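Local structure of Non-structural protein (Porcine reproductive and respiratory syndrome virus, 3IFU) at residues Phe82-Ala85 against Arg86-Gly90; Thr112-Val115 against Leu116-Gln120; Gln120-Arg124 against Gly125-Tyr129. The protein is the viral leader protease Nsp1alpha, a zinc-binding papain-like cysteine protease that probably also suppresses interferon-beta production in the host cell. All coordinates share one frame; numbering follows the deposited sequence.

Interaction 1. Residues Phe82-Ala85 against Arg86-Gly90; sequences FPIA and RMTSG
Phe82 and Arg86 meet one turn apart at the C-terminal end of helix 81-87, and their side chains run next to each other in the same direction. The contact is apolar: CD of Arg86 approaches CZ of Phe82 at 3.9 Å, while CB of Arg86 lies above one ring face, displaced toward the rim. Both residues turn CG to the side opposite their own backbone N (chi1 180° for Phe82, -165° for Arg86), which sends ring and aliphatic chain off the helix together. Further on, the arginine chain bends at chi2 and chi3, leading the guanidinium away from the ring, toward Ser89 and Gly90, with the two planes 66° apart. A second apolar pair, looser, joins CB of Pro83 to CE of Met87 at 4.2 Å.

Backbone bonds hold the last turn. Arg86 N donates to Phe82 O at 2.8 Å, a nearly straight bond; that from Met87 N to Pro83 O is less certain, because the position of this oxygen is doubtful. Thr88 N makes a weak 3.3 Å bond to Ala85 O.

Side-chain polar groups take over where the helix stops. The Ser89 hydroxyl OG donates to Ala85 O at 2.8 Å, tilted from the carbonyl plane, linking the exit loop to the last turn. The Arg86 guanidinium adds two weak bonds, from NH1 to Ser89 O and from NH2 to Gly90 O, so that one side chain spans the helix end and the loop that leaves it.

Phe82 and Arg86 also touch the second subunit, at its Gly137 and Asn161 respectively, placing the helix end at the dimer contact. Within the chain, Pro83, Ile84 and Met87 pack on Val140 of strand 140-142, and Arg86 and Ser89 rest on Phe94 of helix 94-108.

Interaction 2. Residues Thr112-Val115 against Leu116-Gln120; sequences TPTV and LKTLQ
Thr118 reaches back one turn of helix 113-118 to the carbonyl of Thr114. Its CB stands 3.7 Å from Thr114 O. From there OG1, set beside its own backbone N at chi1 -57°, returns to the same oxygen and donates a hydrogen bond of 3.0 Å, whereas the methyl CG2 takes the branch opposite that N. Thr118 N also bonds to Thr114 O, and the two donors arrive from opposite faces of the carbonyl plane, so this acceptor is gripped twice.

On the buried flank, Val115 CG1 meets Leu119 CD1 at 4.3 Å, one turn apart. Val115 leans on Ile105 and Ala108 of helix 94-108, and Leu116 and Leu119 lie against Ile84 of helix 81-87.

At the start of the helix, Leu116 N donates to Thr112 O at 2.9 Å. Thr112 occupies the N-cap position, but its OG1 is bonded to Glu177 O, in the C-terminal segment that carries the zinc ligand Met180. At the other end, Gln120 adopts positive phi, its N bonds to Lys117 O at 2.9 Å, and Val121 N probably bonds to Leu116 O (3.1 Å). This short amphipathic helix of the cysteine protease domain thus finishes in a Schellman motif.

Interaction 3. Residues Gln120-Arg124 against Gly125-Tyr129; sequences QVYER and GCRWY
A cation-pi stack between Tyr122 and Arg127 bridges a tight turn, where the loop after helix 113-118 enters strand 127-130. The Arg127 guanidinium lies flat on one face of the Tyr122 ring, the planes 10° apart and CZ of Arg127 3.4 Å from the ring centroid. Its NH1 sits over the middle of the ring, while NE and CD lie toward CE1 and CZ. A bend at chi2 (-80°) brings the arginine chain round to this position.

The same NH1 donates to Tyr122 O at 2.8 Å and also to Cys126 O. Tyr122 O accepts a second bond, from Gly125 N, which closes a type I beta turn from Tyr122 to Gly125. At Gly125 phi is 115°, and a CB there would collide with Arg124 O. Cys126 N donates to Val121 O at 3.1 Å, and on the buried side Val121 CG1 packs against Cys126 CB. Val121 and Cys126 in turn touch Ile84 and Met87 of helix 81-87, while Arg127 pairs through its backbone with Thr160 of strand 157-160.

With one face on the ring and NH1 bonded to two carbonyls, the guanidinium is probably restrained in its rotation. Because Gly125 N and Arg127 NH1 share Tyr122 O, the arginine ties itself to the turn, and its positive charge probably polarises that carbonyl.

In the fold
The three contacts follow one another along the chain within the cysteine protease domain: interaction 1 ends helix 81-87, interaction 2 makes up helix 113-118, and interaction 3 turns the chain into strand 127-130. Interactions 2 and 3 share Gln120, and their centres are about 10 Å apart. Interaction 1 lies about 10 Å from interaction 3 and 14 Å from interaction 2, centre to centre. Ile84 joins all three, packing on Leu116, Leu119 and Val121. Helix 81-87 thus packs on strand 140-142 and, with Met87 on Cys126, on the turn into strand 127-130, while Leu116 of helix 113-118 touches Trp128, linking helical and sheet parts of the protease.

Interaction 1. Residues Phe82-Ala85 against Arg86-Gly90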
ATOM      1  N   PHE A  82     -10.470  -2.421  -0.897  1.00 36.62           N
ATOM      2  CA  PHE A  82      -9.276  -2.235  -1.711  1.00 36.94           C
ATOM      3  C   PHE A  82      -8.148  -3.240  -1.423  1.00 36.52           C
ATOM      4  O   PHE A  82      -7.619  -3.854  -2.350  1.00 40.16           O
ATOM      5  CB  PHE A  82      -8.735  -0.807  -1.567  1.00 38.03           C
ATOM      6  CG  PHE A  82      -7.500  -0.556  -2.372  1.00 37.46           C
ATOM      7  CD1 PHE A  82      -7.561  -0.487  -3.761  1.00 37.97           C
ATOM      8  CD2 PHE A  82      -6.258  -0.472  -1.755  1.00 37.53           C
ATOM      9  CE1 PHE A  82      -6.403  -0.348  -4.526  1.00 35.92           C
ATOM     10  CE2 PHE A  82      -5.096  -0.332  -2.511  1.00 36.87           C
ATOM     11  CZ  PHE A  82      -5.173  -0.272  -3.902  1.00 37.06           C
ATOM     12  N   PRO A  83      -7.744  -3.409  -0.147  1.00 36.07           N
ATOM     13  CA  PRO A  83      -6.669  -4.363   0.157  1.00 34.80           C
ATOM     14  C   PRO A  83      -6.948  -5.791  -0.322  1.00 35.35           C
ATOM     15  O   PRO A  83      -6.060  -6.458  -0.858  1.00 34.88           O
ATOM     16  CB  PRO A  83      -6.554  -4.279   1.674  1.00 31.83           C
ATOM     17  CG  PRO A  83      -6.913  -2.873   1.940  1.00 32.68           C
ATOM     18  CD  PRO A  83      -8.116  -2.655   1.062  1.00 32.72           C
ATOM     19  N   ILE A  84      -8.176  -6.263  -0.119  1.00 37.11           N
ATOM     20  CA  ILE A  84      -8.535  -7.613  -0.556  1.00 38.64           C
ATOM     21  C   ILE A  84      -8.475  -7.710  -2.080  1.00 38.85           C
ATOM     22  O   ILE A  84      -8.014  -8.707  -2.626  1.00 39.48           O
ATOM     23  CB  ILE A  84      -9.954  -8.018  -0.074  1.00 37.26           C
ATOM     24  CG1 ILE A  84      -9.959  -8.197   1.446  1.00 34.06           C
ATOM     25  CG2 ILE A  84     -10.387  -9.295  -0.764  1.00 34.01           C
ATOM     26  CD1 ILE A  84     -11.338  -8.322   2.051  1.00 33.54           C
ATOM     27  N   ALA A  85      -8.930  -6.672  -2.765  1.00 38.69           N
ATOM     28  CA  ALA A  85      -8.893  -6.679  -4.216  1.00 40.34           C
ATOM     29  C   ALA A  85      -7.459  -6.603  -4.748  1.00 40.65           C
ATOM     30  O   ALA A  85      -7.112  -7.319  -5.686  1.00 40.75           O
ATOM     31  CB  ALA A  85      -9.722  -5.527  -4.769  1.00 40.85           C
ATOM     32  N   ARG A  86      -6.620  -5.752  -4.160  1.00 39.74           N
ATOM     33  CA  ARG A  86      -5.250  -5.640  -4.650  1.00 42.45           C
ATOM     34  C   ARG A  86      -4.414  -6.889  -4.447  1.00 42.17           C
ATOM     35  O   ARG A  86      -3.665  -7.285  -5.336  1.00 42.96           O
ATOM     36  CB  ARG A  86      -4.495  -4.481  -4.005  1.00 44.41           C
ATOM     37  CG  ARG A  86      -3.217  -4.151  -4.778  1.00 47.45           C
ATOM     38  CD  ARG A  86      -3.552  -3.212  -5.929  1.00 53.36           C
ATOM     39  NE  ARG A  86      -2.947  -3.529  -7.227  1.00 56.29           N
ATOM     40  CZ  ARG A  86      -3.095  -4.681  -7.874  1.00 56.05           C
ATOM     41  NH1 ARG A  86      -3.816  -5.660  -7.346  1.00 56.94           N
ATOM     42  NH2 ARG A  86      -2.572  -4.836  -9.081  1.00 54.72           N
ATOM     43  N   MET A  87      -4.524  -7.493  -3.269  1.00 41.99           N
ATOM     44  CA  MET A  87      -3.763  -8.694  -2.948  1.00 41.64           C
ATOM     45  C   MET A  87      -4.311  -9.914  -3.664  1.00 42.25           C
ATOM     46  O   MET A  87      -3.662 -10.949  -3.732  1.00 43.08           O
ATOM     47  CB  MET A  87      -3.793  -8.943  -1.441  1.00 39.59           C
ATOM     48  CG  MET A  87      -3.462  -7.720  -0.604  1.00 40.08           C
ATOM     49  SD  MET A  87      -3.255  -8.069   1.154  1.00 40.05           S
ATOM     50  CE  MET A  87      -4.932  -8.109   1.715  1.00 37.89           C
ATOM     51  N   THR A  88      -5.503  -9.774  -4.223  1.00 45.20           N
ATOM     52  CA  THR A  88      -6.174 -10.878  -4.892  1.00 47.19           C
ATOM     53  C   THR A  88      -6.226 -10.781  -6.431  1.00 48.31           C
ATOM     54  O   THR A  88      -6.865 -11.596  -7.097  1.00 47.59           O
ATOM     55  CB  THR A  88      -7.600 -11.043  -4.260  1.00 46.59           C
ATOM     56  OG1 THR A  88      -7.496 -11.753  -3.019  1.00 47.89           O
ATOM     57  CG2 THR A  88      -8.507 -11.793  -5.136  1.00 50.06           C
ATOM     58  N   SER A  89      -5.525  -9.804  -7.002  1.00 48.50           N
ATOM     59  CA  SER A  89      -5.505  -9.642  -8.456  1.00 49.07           C
ATOM     60  C   SER A  89      -4.125  -9.248  -8.971  1.00 50.86           C
ATOM     61  O   SER A  89      -3.209  -8.991  -8.192  1.00 49.98           O
ATOM     62  CB  SER A  89      -6.515  -8.578  -8.886  1.00 48.85           C
ATOM     63  OG  SER A  89      -6.213  -7.325  -8.292  1.00 48.17           O
ATOM     64  N   GLY A  90      -3.987  -9.204 -10.294  1.00 53.56           N
ATOM     65  CA  GLY A  90      -2.728  -8.819 -10.908  1.00 55.47           C
ATOM     66  C   GLY A  90      -2.860  -7.451 -11.552  1.00 58.53           C
ATOM     67  O   GLY A  90      -3.809  -6.720 -11.261  1.00 58.03           O
TER

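Interaction 2. Residues Thr112-Val115 against Leu116-Gln120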
ATOM      1  N   THR A 112     -17.033 -11.527   6.516  1.00 52.24           N
ATOM      2  CA  THR A 112     -17.139 -12.771   7.259  1.00 51.75           C
ATOM      3  C   THR A 112     -16.291 -13.881   6.637  1.00 51.27           C
ATOM      4  O   THR A 112     -15.907 -13.791   5.469  1.00 49.93           O
ATOM      5  CB  THR A 112     -18.608 -13.208   7.297  1.00 51.58           C
ATOM      6  OG1 THR A 112     -18.773 -14.232   8.273  1.00 55.99           O
ATOM      7  CG2 THR A 112     -19.043 -13.744   5.944  1.00 51.16           C
ATOM      8  N   PRO A 113     -15.983 -14.942   7.410  1.00 51.57           N
ATOM      9  CA  PRO A 113     -15.175 -16.037   6.860  1.00 52.68           C
ATOM     10  C   PRO A 113     -15.776 -16.573   5.563  1.00 53.51           C
ATOM     11  O   PRO A 113     -15.060 -16.969   4.642  1.00 55.04           O
ATOM     12  CB  PRO A 113     -15.199 -17.079   7.972  1.00 50.77           C
ATOM     13  CG  PRO A 113     -15.247 -16.240   9.200  1.00 52.34           C
ATOM     14  CD  PRO A 113     -16.264 -15.173   8.839  1.00 50.92           C
ATOM     15  N   THR A 114     -17.101 -16.571   5.500  1.00 52.58           N
ATOM     16  CA  THR A 114     -17.803 -17.056   4.329  1.00 53.79           C
ATOM     17  C   THR A 114     -17.600 -16.131   3.129  1.00 54.72           C
ATOM     18  O   THR A 114     -17.415 -16.602   2.006  1.00 55.34           O
ATOM     19  CB  THR A 114     -19.307 -17.226   4.639  1.00 53.48           C
ATOM     20  OG1 THR A 114     -19.483 -18.362   5.499  1.00 52.87           O
ATOM     21  CG2 THR A 114     -20.107 -17.415   3.367  1.00 51.02           C
ATOM     22  N   VAL A 115     -17.624 -14.821   3.361  1.00 54.81           N
ATOM     23  CA  VAL A 115     -17.422 -13.868   2.277  1.00 53.11           C
ATOM     24  C   VAL A 115     -15.970 -13.910   1.802  1.00 52.09           C
ATOM     25  O   VAL A 115     -15.686 -13.632   0.638  1.00 53.01           O
ATOM     26  CB  VAL A 115     -17.782 -12.432   2.710  1.00 52.89           C
ATOM     27  CG1 VAL A 115     -17.401 -11.443   1.617  1.00 52.35           C
ATOM     28  CG2 VAL A 115     -19.266 -12.335   2.968  1.00 52.73           C
ATOM     29  N   LEU A 116     -15.053 -14.259   2.697  1.00 50.46           N
ATOM     30  CA  LEU A 116     -13.648 -14.348   2.317  1.00 50.97           C
ATOM     31  C   LEU A 116     -13.425 -15.623   1.502  1.00 52.30           C
ATOM     32  O   LEU A 116     -12.570 -15.665   0.622  1.00 53.03           O
ATOM     33  CB  LEU A 116     -12.748 -14.336   3.557  1.00 48.67           C
ATOM     34  CG  LEU A 116     -12.694 -13.021   4.341  1.00 48.41           C
ATOM     35  CD1 LEU A 116     -11.863 -13.194   5.601  1.00 47.82           C
ATOM     36  CD2 LEU A 116     -12.112 -11.931   3.467  1.00 48.85           C
ATOM     37  N   LYS A 117     -14.201 -16.662   1.800  1.00 53.89           N
ATOM     38  CA  LYS A 117     -14.105 -17.922   1.069  1.00 54.26           C
ATOM     39  C   LYS A 117     -14.656 -17.718  -0.336  1.00 52.58           C
ATOM     40  O   LYS A 117     -14.070 -18.184  -1.305  1.00 52.94           O
ATOM     41  CB  LYS A 117     -14.890 -19.026   1.780  1.00 56.08           C
ATOM     42  CG  LYS A 117     -14.255 -19.479   3.079  1.00 61.17           C
ATOM     43  CD  LYS A 117     -15.170 -20.415   3.865  1.00 64.84           C
ATOM     44  CE  LYS A 117     -14.513 -20.883   5.172  1.00 64.70           C
ATOM     45  NZ  LYS A 117     -15.457 -21.672   6.023  1.00 64.56           N
ATOM     46  N   THR A 118     -15.783 -17.019  -0.440  1.00 50.75           N
ATOM     47  CA  THR A 118     -16.398 -16.741  -1.739  1.00 51.58           C
ATOM     48  C   THR A 118     -15.406 -15.956  -2.612  1.00 51.53           C
ATOM     49  O   THR A 118     -15.336 -16.147  -3.832  1.00 49.06           O
ATOM     50  CB  THR A 118     -17.706 -15.910  -1.577  1.00 51.30           C
ATOM     51  OG1 THR A 118     -18.618 -16.608  -0.721  1.00 51.31           O
ATOM     52  CG2 THR A 118     -18.376 -15.685  -2.920  1.00 50.12           C
ATOM     53  N   LEU A 119     -14.638 -15.084  -1.965  1.00 51.36           N
ATOM     54  CA  LEU A 119     -13.646 -14.260  -2.642  1.00 51.43           C
ATOM     55  C   LEU A 119     -12.312 -14.983  -2.812  1.00 52.93           C
ATOM     56  O   LEU A 119     -11.359 -14.416  -3.348  1.00 51.76           O
ATOM     57  CB  LEU A 119     -13.432 -12.954  -1.871  1.00 51.00           C
ATOM     58  CG  LEU A 119     -14.597 -11.965  -1.868  1.00 48.85           C
ATOM     59  CD1 LEU A 119     -14.190 -10.716  -1.124  1.00 48.72           C
ATOM     60  CD2 LEU A 119     -14.986 -11.629  -3.301  1.00 47.64           C
ATOM     61  N   GLN A 120     -12.249 -16.229  -2.347  1.00 53.56           N
ATOM     62  CA  GLN A 120     -11.040 -17.043  -2.467  1.00 52.91           C
ATOM     63  C   GLN A 120      -9.790 -16.284  -2.080  1.00 51.44           C
ATOM     64  O   GLN A 120      -8.771 -16.346  -2.772  1.00 52.28           O
ATOM     65  CB  GLN A 120     -10.891 -17.540  -3.898  1.00 55.38           C
ATOM     66  CG  GLN A 120     -11.913 -18.561  -4.301  1.00 58.93           C
ATOM     67  CD  GLN A 120     -11.986 -18.712  -5.797  1.00 62.77           C
ATOM     68  OE1 GLN A 120     -12.546 -19.684  -6.307  1.00 63.46           O
ATOM     69  NE2 GLN A 120     -11.431 -17.739  -6.517  1.00 62.37           N
TER

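Interaction 3. Residues Gln120-Arg124 against Gly125-Tyr129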
ATOM      1  N   GLN A 120     -12.249 -16.229  -2.347  1.00 53.56           N
ATOM      2  CA  GLN A 120     -11.040 -17.043  -2.467  1.00 52.91           C
ATOM      3  C   GLN A 120      -9.790 -16.284  -2.080  1.00 51.44           C
ATOM      4  O   GLN A 120      -8.771 -16.346  -2.772  1.00 52.28           O
ATOM      5  CB  GLN A 120     -10.891 -17.540  -3.898  1.00 55.38           C
ATOM      6  CG  GLN A 120     -11.913 -18.561  -4.301  1.00 58.93           C
ATOM      7  CD  GLN A 120     -11.986 -18.712  -5.797  1.00 62.77           C
ATOM      8  OE1 GLN A 120     -12.546 -19.684  -6.307  1.00 63.46           O
ATOM      9  NE2 GLN A 120     -11.431 -17.739  -6.517  1.00 62.37           N
ATOM     10  N   VAL A 121      -9.875 -15.564  -0.971  1.00 49.14           N
ATOM     11  CA  VAL A 121      -8.755 -14.785  -0.481  1.00 47.46           C
ATOM     12  C   VAL A 121      -7.554 -15.676  -0.166  1.00 48.37           C
ATOM     13  O   VAL A 121      -6.414 -15.350  -0.520  1.00 45.43           O
ATOM     14  CB  VAL A 121      -9.188 -13.986   0.761  1.00 47.02           C
ATOM     15  CG1 VAL A 121      -7.993 -13.623   1.618  1.00 45.86           C
ATOM     16  CG2 VAL A 121      -9.913 -12.737   0.314  1.00 46.53           C
ATOM     17  N   TYR A 122      -7.811 -16.810   0.476  1.00 48.53           N
ATOM     18  CA  TYR A 122      -6.740 -17.728   0.833  1.00 49.39           C
ATOM     19  C   TYR A 122      -6.112 -18.442  -0.379  1.00 51.73           C
ATOM     20  O   TYR A 122      -4.883 -18.498  -0.508  1.00 50.13           O
ATOM     21  CB  TYR A 122      -7.252 -18.771   1.831  1.00 48.02           C
ATOM     22  CG  TYR A 122      -6.158 -19.653   2.385  1.00 47.39           C
ATOM     23  CD1 TYR A 122      -5.518 -19.338   3.581  1.00 46.56           C
ATOM     24  CD2 TYR A 122      -5.724 -20.780   1.681  1.00 46.65           C
ATOM     25  CE1 TYR A 122      -4.466 -20.122   4.065  1.00 48.10           C
ATOM     26  CE2 TYR A 122      -4.675 -21.567   2.151  1.00 47.86           C
ATOM     27  CZ  TYR A 122      -4.049 -21.235   3.340  1.00 48.52           C
ATOM     28  OH  TYR A 122      -2.999 -22.006   3.788  1.00 48.29           O
ATOM     29  N   GLU A 123      -6.942 -18.986  -1.268  1.00 53.85           N
ATOM     30  CA  GLU A 123      -6.401 -19.702  -2.415  1.00 56.58           C
ATOM     31  C   GLU A 123      -5.582 -18.765  -3.298  1.00 56.13           C
ATOM     32  O   GLU A 123      -4.678 -19.209  -4.007  1.00 55.68           O
ATOM     33  CB  GLU A 123      -7.522 -20.359  -3.237  1.00 58.64           C
ATOM     34  CG  GLU A 123      -8.022 -19.520  -4.420  1.00 65.68           C
ATOM     35  CD  GLU A 123      -7.966 -20.266  -5.763  1.00 69.03           C
ATOM     36  OE1 GLU A 123      -8.563 -21.363  -5.860  1.00 71.56           O
ATOM     37  OE2 GLU A 123      -7.334 -19.755  -6.721  1.00 69.04           O
ATOM     38  N   ARG A 124      -5.885 -17.472  -3.245  1.00 54.52           N
ATOM     39  CA  ARG A 124      -5.168 -16.503  -4.063  1.00 52.96           C
ATOM     40  C   ARG A 124      -3.876 -15.975  -3.446  1.00 51.78           C
ATOM     41  O   ARG A 124      -3.200 -15.130  -4.044  1.00 51.45           O
ATOM     42  CB  ARG A 124      -6.098 -15.349  -4.445  1.00 54.05           C
ATOM     43  CG  ARG A 124      -7.077 -15.714  -5.567  1.00 56.06           C
ATOM     44  CD  ARG A 124      -8.271 -14.782  -5.588  1.00 58.10           C
ATOM     45  NE  ARG A 124      -9.282 -15.176  -6.565  1.00 60.16           N
ATOM     46  CZ  ARG A 124      -9.308 -14.789  -7.839  1.00 60.69           C
ATOM     47  NH1 ARG A 124      -8.374 -13.982  -8.323  1.00 60.79           N
ATOM     48  NH2 ARG A 124     -10.280 -15.212  -8.633  1.00 60.55           N
ATOM     49  N   GLY A 125      -3.530 -16.467  -2.257  1.00 48.60           N
ATOM     50  CA  GLY A 125      -2.287 -16.042  -1.641  1.00 48.93           C
ATOM     51  C   GLY A 125      -2.300 -15.243  -0.349  1.00 49.46           C
ATOM     52  O   GLY A 125      -1.233 -14.932   0.184  1.00 50.08           O
ATOM     53  N   CYS A 126      -3.475 -14.900   0.165  1.00 47.78           N
ATOM     54  CA  CYS A 126      -3.525 -14.135   1.406  1.00 47.64           C
ATOM     55  C   CYS A 126      -3.482 -15.058   2.620  1.00 47.25           C
ATOM     56  O   CYS A 126      -4.058 -16.143   2.612  1.00 46.85           O
ATOM     57  CB  CYS A 126      -4.787 -13.262   1.463  1.00 47.32           C
ATOM     58  SG  CYS A 126      -4.886 -11.955   0.215  1.00 45.62           S
ATOM     59  N   ARG A 127      -2.793 -14.610   3.663  1.00 46.77           N
ATOM     60  CA  ARG A 127      -2.660 -15.375   4.891  1.00 45.54           C
ATOM     61  C   ARG A 127      -2.794 -14.412   6.051  1.00 45.32           C
ATOM     62  O   ARG A 127      -2.415 -13.249   5.925  1.00 47.62           O
ATOM     63  CB  ARG A 127      -1.282 -16.038   4.949  1.00 46.09           C
ATOM     64  CG  ARG A 127      -0.993 -17.013   3.805  1.00 47.96           C
ATOM     65  CD  ARG A 127      -1.648 -18.382   4.031  1.00 47.95           C
ATOM     66  NE  ARG A 127      -1.455 -19.288   2.896  1.00 46.69           N
ATOM     67  CZ  ARG A 127      -2.099 -19.199   1.729  1.00 46.77           C
ATOM     68  NH1 ARG A 127      -2.997 -18.247   1.522  1.00 43.11           N
ATOM     69  NH2 ARG A 127      -1.833 -20.062   0.759  1.00 49.54           N
ATOM     70  N   TRP A 128      -3.350 -14.878   7.167  1.00 43.94           N
ATOM     71  CA  TRP A 128      -3.478 -14.042   8.358  1.00 42.19           C
ATOM     72  C   TRP A 128      -2.207 -14.227   9.174  1.00 42.96           C
ATOM     73  O   TRP A 128      -1.574 -15.277   9.111  1.00 42.71           O
ATOM     74  CB  TRP A 128      -4.681 -14.451   9.214  1.00 40.01           C
ATOM     75  CG  TRP A 128      -6.000 -14.011   8.668  1.00 39.82           C
ATOM     76  CD1 TRP A 128      -6.921 -14.788   8.022  1.00 37.94           C
ATOM     77  CD2 TRP A 128      -6.542 -12.681   8.693  1.00 37.45           C
ATOM     78  NE1 TRP A 128      -8.003 -14.024   7.642  1.00 39.67           N
ATOM     79  CE2 TRP A 128      -7.796 -12.726   8.040  1.00 38.02           C
ATOM     80  CE3 TRP A 128      -6.089 -11.454   9.202  1.00 33.96           C
ATOM     81  CZ2 TRP A 128      -8.604 -11.590   7.881  1.00 36.33           C
ATOM     82  CZ3 TRP A 128      -6.893 -10.322   9.044  1.00 34.38           C
ATOM     83  CH2 TRP A 128      -8.136 -10.401   8.388  1.00 35.78           C
ATOM     84  N   TYR A 129      -1.824 -13.207   9.929  1.00 43.61           N
ATOM     85  CA  TYR A 129      -0.627 -13.292  10.749  1.00 46.27           C
ATOM     86  C   TYR A 129      -0.873 -12.557  12.048  1.00 49.10           C
ATOM     87  O   TYR A 129      -1.551 -11.522  12.066  1.00 51.95           O
ATOM     88  CB  TYR A 129       0.566 -12.641  10.051  1.00 46.02           C
ATOM     89  CG  TYR A 129       1.036 -13.331   8.792  1.00 48.02           C
ATOM     90  CD1 TYR A 129       2.036 -14.298   8.837  1.00 47.53           C
ATOM     91  CD2 TYR A 129       0.483 -13.010   7.553  1.00 46.82           C
ATOM     92  CE1 TYR A 129       2.478 -14.928   7.679  1.00 48.03           C
ATOM     93  CE2 TYR A 129       0.912 -13.634   6.391  1.00 48.15           C
ATOM     94  CZ  TYR A 129       1.910 -14.592   6.455  1.00 47.92           C
ATOM     95  OH  TYR A 129       2.335 -15.212   5.300  1.00 44.95           O
TER